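Long-range contacts in putative cobalamin synthesis related protein (Corynebacterium diphtheriae, PDB 2NPN), which binds S-adenosylmethionine and is probably a precorrin-6A synthase (deacetylating), a methyltransferase of cobalamin biosynthesis: residues R3-I8 and E130-D135; A31-D36 and G103-L108; R179-V184 and T244-E249. All blocks are in the same frame, centred on the assembly; numbering follows the deposited sequence. Where two conformers were deposited one is given.

Contact 1 of 3, residues R3-I8 and E130-D135; sequences RTIYVI and EDLHAD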
loop_
_atom_site.group_PDB
_atom_site.type_symbol
_atom_site.label_atom_id
_atom_site.label_comp_id
_atom_site.label_asym_id
_atom_site.label_seq_id
_atom_site.Cartn_x
_atom_site.Cartn_y
_atom_site.Cartn_z
ATOM N N ARG A 3 -25.054 -8.460 1.937
ATOM C CA ARG A 3 -24.331 -7.244 2.197
ATOM C C ARG A 3 -23.374 -6.933 1.034
ATOM O O ARG A 3 -23.065 -7.815 0.229
ATOM C CB ARG A 3 -23.551 -7.379 3.499
ATOM C CG ARG A 3 -24.449 -7.580 4.726
ATOM C CD ARG A 3 -23.598 -7.834 5.956
ATOM N NE ARG A 3 -24.368 -7.652 7.184
ATOM C CZ ARG A 3 -25.175 -8.571 7.719
ATOM N NH1 ARG A 3 -25.325 -9.775 7.152
ATOM N NH2 ARG A 3 -25.868 -8.306 8.819
ATOM N N THR A 4 -22.968 -5.673 0.930
ATOM C CA THR A 4 -21.881 -5.228 0.043
ATOM C C THR A 4 -20.636 -4.974 0.867
ATOM O O THR A 4 -20.721 -4.296 1.874
ATOM C CB THR A 4 -22.266 -3.940 -0.680
ATOM O OG1 THR A 4 -23.400 -4.218 -1.520
ATOM C CG2 THR A 4 -21.106 -3.410 -1.534
ATOM N N ILE A 5 -19.502 -5.548 0.452
ATOM C CA ILE A 5 -18.214 -5.256 1.048
ATOM C C ILE A 5 -17.400 -4.453 0.035
ATOM O O ILE A 5 -17.015 -4.978 -1.008
ATOM C CB ILE A 5 -17.434 -6.540 1.452
ATOM C CG1 ILE A 5 -18.169 -7.345 2.534
ATOM C CG2 ILE A 5 -16.037 -6.162 1.935
ATOM C CD1 ILE A 5 -17.566 -8.702 2.845
ATOM N N TYR A 6 -17.203 -3.160 0.308
ATOM C CA TYR A 6 -16.374 -2.331 -0.527
ATOM C C TYR A 6 -14.948 -2.511 -0.029
ATOM O O TYR A 6 -14.693 -2.404 1.158
ATOM C CB TYR A 6 -16.725 -0.856 -0.417
ATOM C CG TYR A 6 -18.027 -0.468 -0.973
ATOM C CD1 TYR A 6 -18.193 -0.368 -2.335
ATOM C CD2 TYR A 6 -19.084 -0.113 -0.136
ATOM C CE1 TYR A 6 -19.375 0.035 -2.886
ATOM C CE2 TYR A 6 -20.309 0.297 -0.680
ATOM C CZ TYR A 6 -20.431 0.366 -2.064
ATOM O OH TYR A 6 -21.622 0.757 -2.628
ATOM N N VAL A 7 -14.020 -2.741 -0.955
ATOM C CA VAL A 7 -12.603 -2.789 -0.597
ATOM C C VAL A 7 -11.987 -1.577 -1.279
ATOM O O VAL A 7 -11.894 -1.541 -2.505
ATOM C CB VAL A 7 -11.940 -4.105 -1.053
ATOM C CG1 VAL A 7 -10.465 -4.117 -0.665
ATOM C CG2 VAL A 7 -12.710 -5.301 -0.446
ATOM N N ILE A 8 -11.668 -0.580 -0.477
ATOM C CA ILE A 8 -11.446 0.762 -1.012
ATOM C C ILE A 8 -9.964 1.162 -0.898
ATOM O O ILE A 8 -9.439 1.349 0.210
ATOM C CB ILE A 8 -12.324 1.851 -0.302
ATOM C CG1 ILE A 8 -13.795 1.418 -0.269
ATOM C CG2 ILE A 8 -12.090 3.219 -0.967
ATOM C CD1 ILE A 8 -14.731 2.466 0.232
ATOM N N GLU A 130 -16.756 -18.283 7.525
ATOM C CA GLU A 130 -17.848 -17.776 8.367
ATOM C C GLU A 130 -19.183 -17.757 7.640
ATOM O O GLU A 130 -20.181 -17.309 8.204
ATOM C CB GLU A 130 -17.508 -16.367 8.848
ATOM C CG GLU A 130 -16.249 -16.300 9.709
ATOM C CD GLU A 130 -16.301 -17.190 10.943
ATOM O OE1 GLU A 130 -17.317 -17.168 11.685
ATOM O OE2 GLU A 130 -15.311 -17.917 11.182
ATOM N N ASP A 131 -19.199 -18.270 6.409
ATOM C CA ASP A 131 -20.407 -18.322 5.586
ATOM C C ASP A 131 -21.073 -16.939 5.505
ATOM O O ASP A 131 -22.282 -16.795 5.712
ATOM C CB ASP A 131 -21.365 -19.402 6.119
ATOM C CG ASP A 131 -22.112 -20.113 5.015
ATOM O OD1 ASP A 131 -21.680 -20.030 3.843
ATOM O OD2 ASP A 131 -23.131 -20.768 5.312
ATOM N N LEU A 132 -20.256 -15.922 5.213
ATOM C CA LEU A 132 -20.735 -14.546 5.080
ATOM C C LEU A 132 -21.061 -14.245 3.617
ATOM O O LEU A 132 -20.156 -14.131 2.760
ATOM C CB LEU A 132 -19.732 -13.523 5.609
ATOM C CG LEU A 132 -20.252 -12.073 5.705
ATOM C CD1 LEU A 132 -21.044 -11.837 6.984
ATOM C CD2 LEU A 132 -19.100 -11.096 5.580
ATOM N N HIS A 133 -22.360 -14.122 3.369
ATOM C CA HIS A 133 -22.892 -13.773 2.074
ATOM C C HIS A 133 -22.672 -12.288 1.811
ATOM O O HIS A 133 -23.198 -11.428 2.527
ATOM C CB HIS A 133 -24.380 -14.119 2.022
ATOM C CG HIS A 133 -24.665 -15.573 2.265
ATOM N ND1 HIS A 133 -25.327 -16.027 3.383
ATOM C CD2 HIS A 133 -24.346 -16.677 1.545
ATOM C CE1 HIS A 133 -25.435 -17.345 3.329
ATOM N NE2 HIS A 133 -24.840 -17.763 2.226
ATOM N N ALA A 134 -21.892 -11.994 0.784
ATOM C CA ALA A 134 -21.601 -10.612 0.435
ATOM C C ALA A 134 -21.223 -10.475 -1.036
ATOM O O ALA A 134 -20.697 -11.406 -1.644
ATOM C CB ALA A 134 -20.478 -10.087 1.293
ATOM N N ASP A 135 -21.509 -9.310 -1.606
ATOM C CA ASP A 135 -20.983 -8.917 -2.914
ATOM C C ASP A 135 -19.752 -8.031 -2.681
ATOM O O ASP A 135 -19.880 -6.929 -2.131
ATOM C CB ASP A 135 -22.074 -8.168 -3.696
ATOM C CG ASP A 135 -21.587 -7.607 -5.027
ATOM O OD1 ASP A 135 -20.601 -8.119 -5.610
ATOM O OD2 ASP A 135 -22.211 -6.634 -5.497
HETATM O O HOH W 1 -24.624 -10.981 4.557
HETATM O O HOH W 2 -23.657 -4.783 -4.165
#
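R3 and T4 pair in parallel with A134 and D135, where strand 134-139 begins alongside strand 3-9, and D135 bonds to the residues that flank its partner T4: its N donates to R3 O (2.8 Å), and its O accepts from I5 N. This is the edge of the five-stranded parallel sheet in the N-terminal alpha/beta domain of a tetrapyrrole methylase, with 134-139 as an outermost strand. Two CA-H...O contacts, A134 CA to R3 O and T4 CA to D135 O, accompany these bonds.

On the face carrying R3 and A134, the apolar contact is made by I5. Its CG1 is anti to the carbonyl carbon (chi1 -63°) and the chain runs on extended, which brings I5 CD1 to 3.6 Å from A134 CB and 3.9 Å from L132 CD2. The I5 and L132 side chains meet obliquely by their ends. L132 belongs to the loop that leaves helix 119-130 through D131, a residue with positive phi, and it also rests on I95 and R96 of helix 78-98, so the loop is tied to the sheet and to a covering helix at once.

The polar ends reach across through water. R3 stretches its chain from CG to NE; its NH2 is held by T99 O, while NH1 gives a hydrogen to a water lying in the guanidinium plane, and that water donates to H133 O. On the face of T4 and D135, a second water bridges the two side chains: in the modelled one of two D135 conformers it donates to D135 OD2, and its other hydrogen goes to T4 OG1, 2.7 Å from the water oxygen.

Contact 2 of 3, residues A31-D36 and G103-L108; sequences AIVALD and GAVAFL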
loop_
_atom_site.group_PDB
_atom_site.type_symbol
_atom_site.label_atom_id
_atom_site.label_comp_id
_atom_site.label_asym_id
_atom_site.label_seq_id
_atom_site.Cartn_x
_atom_site.Cartn_y
_atom_site.Cartn_z
ATOM N N ALA A 31 -20.376 0.748 8.127
ATOM C CA ALA A 31 -19.249 0.387 8.964
ATOM C C ALA A 31 -17.977 0.427 8.157
ATOM O O ALA A 31 -18.015 0.155 6.989
ATOM C CB ALA A 31 -19.414 -1.003 9.561
ATOM N N ILE A 32 -16.874 0.740 8.834
ATOM C CA ILE A 32 -15.556 0.835 8.233
ATOM C C ILE A 32 -14.558 -0.015 9.009
ATOM O O ILE A 32 -14.470 0.071 10.230
ATOM C CB ILE A 32 -15.056 2.289 8.142
ATOM C CG1 ILE A 32 -15.988 3.127 7.264
ATOM C CG2 ILE A 32 -13.647 2.313 7.523
ATOM C CD1 ILE A 32 -15.631 4.614 7.215
ATOM N N VAL A 33 -13.797 -0.827 8.278
ATOM C CA VAL A 33 -12.798 -1.742 8.871
ATOM C C VAL A 33 -11.443 -1.455 8.206
ATOM O O VAL A 33 -11.341 -1.139 7.010
ATOM C CB VAL A 33 -13.156 -3.238 8.642
ATOM C CG1 VAL A 33 -12.078 -4.195 9.249
ATOM C CG2 VAL A 33 -14.566 -3.574 9.201
ATOM N N ALA A 34 -10.376 -1.637 8.971
ATOM C CA ALA A 34 -9.048 -1.587 8.396
ATOM C C ALA A 34 -8.206 -2.682 9.032
ATOM O O ALA A 34 -8.184 -2.809 10.261
ATOM C CB ALA A 34 -8.434 -0.253 8.639
ATOM N N LEU A 35 -7.547 -3.490 8.199
ATOM C CA LEU A 35 -6.675 -4.552 8.709
ATOM C C LEU A 35 -5.267 -3.979 8.742
ATOM O O LEU A 35 -4.756 -3.536 7.711
ATOM C CB LEU A 35 -6.765 -5.785 7.801
ATOM C CG LEU A 35 -8.191 -6.336 7.602
ATOM C CD1 LEU A 35 -8.246 -7.469 6.551
ATOM C CD2 LEU A 35 -8.810 -6.811 8.929
ATOM N N ASP A 36 -4.660 -3.946 9.921
ATOM C CA ASP A 36 -3.329 -3.340 10.092
ATOM C C ASP A 36 -2.261 -4.378 10.425
ATOM O O ASP A 36 -2.553 -5.403 11.050
ATOM C CB ASP A 36 -3.389 -2.262 11.180
ATOM C CG ASP A 36 -4.227 -1.061 10.774
ATOM O OD1 ASP A 36 -4.386 -0.815 9.558
ATOM O OD2 ASP A 36 -4.705 -0.345 11.679
ATOM N N GLY A 103 -26.895 -4.201 4.045
ATOM C CA GLY A 103 -26.036 -3.032 4.293
ATOM C C GLY A 103 -24.687 -3.121 3.639
ATOM O O GLY A 103 -24.401 -4.067 2.897
ATOM N N ALA A 104 -23.855 -2.126 3.936
ATOM C CA ALA A 104 -22.548 -2.017 3.295
ATOM C C ALA A 104 -21.471 -1.766 4.332
ATOM O O ALA A 104 -21.656 -0.967 5.258
ATOM C CB ALA A 104 -22.551 -0.921 2.291
ATOM N N VAL A 105 -20.358 -2.470 4.181
ATOM C CA VAL A 105 -19.144 -2.238 4.965
ATOM C C VAL A 105 -18.010 -1.883 4.013
ATOM O O VAL A 105 -17.970 -2.406 2.896
ATOM C CB VAL A 105 -18.766 -3.462 5.837
ATOM C CG1 VAL A 105 -18.622 -4.690 5.051
ATOM C CG2 VAL A 105 -17.508 -3.236 6.705
ATOM N N ALA A 106 -17.147 -0.972 4.434
ATOM C CA ALA A 106 -15.961 -0.600 3.667
ATOM C C ALA A 106 -14.706 -1.065 4.414
ATOM O O ALA A 106 -14.543 -0.734 5.607
ATOM C CB ALA A 106 -15.900 0.944 3.462
ATOM N N PHE A 107 -13.797 -1.756 3.708
ATOM C CA PHE A 107 -12.446 -2.018 4.194
ATOM C C PHE A 107 -11.498 -1.011 3.546
ATOM O O PHE A 107 -11.535 -0.855 2.319
ATOM C CB PHE A 107 -11.968 -3.412 3.824
ATOM C CG PHE A 107 -12.532 -4.531 4.664
ATOM C CD1 PHE A 107 -11.725 -5.182 5.591
ATOM C CD2 PHE A 107 -13.828 -4.936 4.497
ATOM C CE1 PHE A 107 -12.191 -6.228 6.343
ATOM C CE2 PHE A 107 -14.337 -6.001 5.245
ATOM C CZ PHE A 107 -13.502 -6.660 6.191
ATOM N N LEU A 108 -10.652 -0.360 4.339
ATOM C CA LEU A 108 -9.727 0.638 3.812
ATOM C C LEU A 108 -8.390 -0.016 3.557
ATOM O O LEU A 108 -7.861 -0.752 4.425
ATOM C CB LEU A 108 -9.579 1.790 4.799
ATOM C CG LEU A 108 -10.888 2.419 5.260
ATOM C CD1 LEU A 108 -10.561 3.578 6.210
ATOM C CD2 LEU A 108 -11.729 2.821 4.074
HETATM O O HOH W 3 -8.143 -3.368 5.247
#
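V33 lies beside F107, its CB over the ring, between two parallel strands, 31-35 and 104-108, whose axes come within 4.6 Å at an angle of 28°. Three backbone bonds join them: A106 N to A31 O, V33 N to A106 O (2.8 Å) and L108 N to V33 O.

The middle of the pair is tightly packed on both faces. V33 CB is 4.0 Å from the centroid of the F107 ring, a CH-pi contact. With V33 CG1 anti to the backbone N (chi1 179°), that methyl comes to 3.5 Å from F107 CE1, while CG2 meets V105 CG2. On the other face I32 CG2 is set against the branch of L108, 3.6 Å from its CG. At the L35 end a water, not a direct bond, makes the link, accepting from L35 N (3.0 Å) and donating to L108 O.

These are interior strands of the parallel sheet in the N-terminal alpha/beta domain of a tetrapyrrole methylase, flanked by strand 61-64 beyond 31-35 and by strand 3-9 beyond 104-109. Helix 78-98 covers the V33/F107 face through L91, and helix 42-55 covers the I32/L108 face through V52.

Contact 3 of 3, residues R179-V184 and T244-E249; sequences RRNCVV and TYLLRE. With SAM (S-adenosylmethionine), chain C.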
loop_
_atom_site.group_PDB
_atom_site.type_symbol
_atom_site.label_atom_id
_atom_site.label_comp_id
_atom_site.label_asym_id
_atom_site.label_seq_id
_atom_site.Cartn_x
_atom_site.Cartn_y
_atom_site.Cartn_z
ATOM N N ARG A 179 15.981 -5.835 -14.750
ATOM C CA ARG A 179 16.525 -4.724 -13.988
ATOM C C ARG A 179 16.811 -3.483 -14.845
ATOM O O ARG A 179 17.186 -2.431 -14.304
ATOM C CB ARG A 179 17.744 -5.163 -13.213
ATOM C CG ARG A 179 17.367 -6.044 -12.034
ATOM C CD ARG A 179 18.555 -6.262 -11.131
ATOM N NE ARG A 179 19.311 -7.414 -11.596
ATOM C CZ ARG A 179 20.482 -7.390 -12.221
ATOM N NH1 ARG A 179 21.020 -8.532 -12.602
ATOM N NH2 ARG A 179 21.126 -6.253 -12.473
ATOM N N ARG A 180 16.602 -3.577 -16.157
ATOM C CA ARG A 180 16.772 -2.441 -17.023
ATOM C C ARG A 180 15.723 -1.351 -16.756
ATOM O O ARG A 180 15.939 -0.167 -17.073
ATOM C CB ARG A 180 16.734 -2.827 -18.480
ATOM C CG ARG A 180 18.007 -3.585 -18.904
ATOM C CD ARG A 180 18.039 -3.797 -20.433
ATOM N NE ARG A 180 18.037 -2.528 -21.180
ATOM C CZ ARG A 180 19.112 -1.766 -21.377
ATOM N NH1 ARG A 180 20.307 -2.117 -20.924
ATOM N NH2 ARG A 180 19.003 -0.628 -22.060
ATOM N N ASN A 181 14.582 -1.783 -16.214
ATOM C CA ASN A 181 13.490 -0.846 -15.864
ATOM C C ASN A 181 12.621 -1.545 -14.842
ATOM O O ASN A 181 11.709 -2.314 -15.198
ATOM C CB ASN A 181 12.735 -0.507 -17.105
ATOM C CG ASN A 181 11.703 0.545 -16.858
ATOM O OD1 ASN A 181 12.077 1.630 -16.420
ATOM N ND2 ASN A 181 10.440 0.286 -17.198
ATOM N N CYS A 182 12.938 -1.325 -13.584
ATOM C CA CYS A 182 12.213 -2.008 -12.561
ATOM C C CYS A 182 11.852 -1.067 -11.438
ATOM O O CYS A 182 12.449 -0.017 -11.255
ATOM C CB CYS A 182 13.015 -3.192 -12.069
ATOM S SG CYS A 182 14.546 -2.795 -11.259
ATOM N N VAL A 183 10.772 -1.424 -10.774
ATOM C CA VAL A 183 10.274 -0.717 -9.585
ATOM C C VAL A 183 10.410 -1.658 -8.393
ATOM O O VAL A 183 10.037 -2.842 -8.481
ATOM C CB VAL A 183 8.811 -0.329 -9.755
ATOM C CG1 VAL A 183 8.270 0.320 -8.444
ATOM C CG2 VAL A 183 8.650 0.600 -10.953
ATOM N N VAL A 184 10.949 -1.172 -7.282
ATOM C CA VAL A 184 11.215 -1.983 -6.112
ATOM C C VAL A 184 10.409 -1.459 -4.903
ATOM O O VAL A 184 10.457 -0.269 -4.584
ATOM C CB VAL A 184 12.677 -2.041 -5.756
ATOM C CG1 VAL A 184 12.938 -2.979 -4.598
ATOM C CG2 VAL A 184 13.538 -2.396 -6.978
ATOM N N THR A 244 9.963 3.601 -2.019
ATOM C CA THR A 244 9.736 2.925 -3.303
ATOM C C THR A 244 10.754 3.565 -4.239
ATOM O O THR A 244 11.066 4.765 -4.115
ATOM C CB THR A 244 8.276 3.175 -3.823
ATOM O OG1 THR A 244 7.299 2.680 -2.888
ATOM C CG2 THR A 244 7.987 2.463 -5.172
ATOM N N TYR A 245 11.300 2.783 -5.161
ATOM C CA TYR A 245 12.278 3.353 -6.088
ATOM C C TYR A 245 12.168 2.669 -7.445
ATOM O O TYR A 245 11.679 1.560 -7.552
ATOM C CB TYR A 245 13.683 3.332 -5.516
ATOM C CG TYR A 245 14.220 1.986 -5.048
ATOM C CD1 TYR A 245 15.061 1.222 -5.867
ATOM C CD2 TYR A 245 13.995 1.509 -3.748
ATOM C CE1 TYR A 245 15.599 -0.014 -5.440
ATOM C CE2 TYR A 245 14.541 0.312 -3.335
ATOM C CZ TYR A 245 15.360 -0.447 -4.179
ATOM O OH TYR A 245 15.944 -1.639 -3.703
ATOM N N LEU A 246 12.687 3.358 -8.462
ATOM C CA LEU A 246 12.696 2.861 -9.831
ATOM C C LEU A 246 14.158 2.866 -10.274
ATOM O O LEU A 246 14.836 3.870 -10.071
ATOM C CB LEU A 246 11.853 3.745 -10.762
ATOM C CG LEU A 246 11.638 3.203 -12.169
ATOM C CD1 LEU A 246 10.256 3.753 -12.731
ATOM C CD2 LEU A 246 12.793 3.498 -13.071
ATOM N N LEU A 247 14.646 1.745 -10.766
ATOM C CA LEU A 247 16.010 1.603 -11.326
ATOM C C LEU A 247 15.854 1.459 -12.817
ATOM O O LEU A 247 15.001 0.742 -13.323
ATOM C CB LEU A 247 16.672 0.341 -10.778
ATOM C CG LEU A 247 16.905 0.277 -9.262
ATOM C CD1 LEU A 247 17.606 -1.093 -8.868
ATOM C CD2 LEU A 247 17.664 1.427 -8.774
ATOM N N ARG A 248 16.693 2.178 -13.531
ATOM C CA ARG A 248 16.694 2.161 -14.992
ATOM C C ARG A 248 18.127 2.144 -15.472
ATOM O O ARG A 248 18.936 2.966 -15.043
ATOM C CB ARG A 248 15.945 3.358 -15.552
ATOM C CG ARG A 248 15.762 3.353 -17.046
ATOM C CD ARG A 248 14.760 4.400 -17.517
ATOM N NE ARG A 248 13.391 4.055 -17.098
ATOM C CZ ARG A 248 12.362 4.897 -16.948
ATOM N NH1 ARG A 248 12.477 6.208 -17.223
ATOM N NH2 ARG A 248 11.201 4.446 -16.522
ATOM N N GLU A 249 18.394 1.263 -16.418
ATOM C CA GLU A 249 19.738 1.143 -17.010
ATOM C C GLU A 249 19.821 2.149 -18.148
ATOM O O GLU A 249 19.271 1.938 -19.228
ATOM C CB GLU A 249 20.014 -0.280 -17.495
ATOM C CG GLU A 249 21.457 -0.546 -17.683
ATOM C CD GLU A 249 22.197 -0.681 -16.337
ATOM O OE1 GLU A 249 21.599 -0.493 -15.250
ATOM O OE2 GLU A 249 23.379 -1.014 -16.401
HETATM N N SAM C . -1.195 -1.346 -1.844
HETATM C CA SAM C . -0.041 -0.408 -1.700
HETATM C C SAM C . 0.100 0.491 -2.914
HETATM O O SAM C . 1.022 1.350 -2.935
HETATM O OXT SAM C . -0.725 0.394 -3.845
HETATM C CB SAM C . 1.259 -1.190 -1.438
HETATM C CG SAM C . 1.293 -1.905 -0.086
HETATM S SD SAM C . 2.861 -2.742 0.334
HETATM C CE SAM C . 2.286 -3.489 1.887
HETATM C "C5'" SAM C . 3.949 -1.520 1.146
HETATM C "C4'" SAM C . 5.061 -0.964 0.241
HETATM O "O4'" SAM C . 4.529 0.025 -0.576
HETATM C "C3'" SAM C . 6.211 -0.269 0.971
HETATM O "O3'" SAM C . 7.175 -1.176 1.445
HETATM C "C2'" SAM C . 6.761 0.675 -0.064
HETATM O "O2'" SAM C . 7.502 -0.054 -1.027
HETATM C "C1'" SAM C . 5.448 1.116 -0.675
HETATM N N9 SAM C . 4.890 2.329 -0.037
HETATM C C8 SAM C . 3.620 2.435 0.509
HETATM N N7 SAM C . 3.399 3.684 0.924
HETATM C C5 SAM C . 4.509 4.415 0.606
HETATM C C6 SAM C . 4.819 5.761 0.735
HETATM N N6 SAM C . 3.957 6.650 1.292
HETATM N N1 SAM C . 6.057 6.211 0.290
HETATM C C2 SAM C . 6.923 5.337 -0.339
HETATM N N3 SAM C . 6.619 4.010 -0.476
HETATM C C4 SAM C . 5.423 3.547 -0.037
HETATM O O HOH W 4 19.843 -2.201 -14.257
#
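N181 OD1 takes two hydrogen bonds from one guanidinium: R248 approaches side-on, giving NE at 2.8 Å and NH2 at 3.0 Å to the same oxygen. OD1 lies almost in the guanidinium plane, yet the amide is turned 40° against it. Both side chains start anti to their backbone N and run side by side, and R248 bends at chi3 (-69°) to present this edge. The grip is fixed from outside, since R248 NH2 also binds L155 O and N181 ND2 binds I156 O and A162 O; these carbonyls satisfy buried polar atoms.

The strands carrying this pair run antiparallel. C182 with L247 and V184 with Y245 are hydrogen-bonded pairs with two bonds each, and E249 N adds a further bond to R180 O. On the face of C182 and V184, V184 CB sits over the Y245 ring, 3.7 Å from its centroid in a CH-pi contact, and its two methyls reach CZ and CE1. The phenol oxygen is bound by D187. V183 CG2 packs on L246 CD1 on the other face.

At the R180 end, a water donates to R179 O and E249 OE1, and the E249 carboxylate is held by T197 OG1 and T200 OG1. R180 lays its guanidinium over E249 CB but makes its salt bridge with D251. At the opposite end T244 OG1 donates to SAM N3 (2.8 Å), and D243 O is also hydrogen-bonded to the cofactor. This is the mixed sheet of the C-terminal domain of the tetrapyrrole methylase fold, whose strand 243-249 begins at the S-adenosylmethionine pocket.

How the contacts relate
Contacts 1 and 2 belong to one parallel sheet and contact 3 to a separate mixed sheet, on the far side of the chain's centre and about 17 Å from either at the nearest atoms. Strands 3-9 and 104-109 are neighbours, so contacts 1 and 2 touch: I5 CG2 packs on F107 CD2 at 3.6 Å. Along the chain contact 2 is nested within the loop closed by contact 1, and contact 3 follows both. Chemistry follows place: the sheet-edge contact 1 is partly buried and has side chains bridged by water, contact 2 is buried and apolar in its side chains, with water joining backbone atoms, and contact 3, also buried, encloses an arginine-asparagine grip and touches the cofactor.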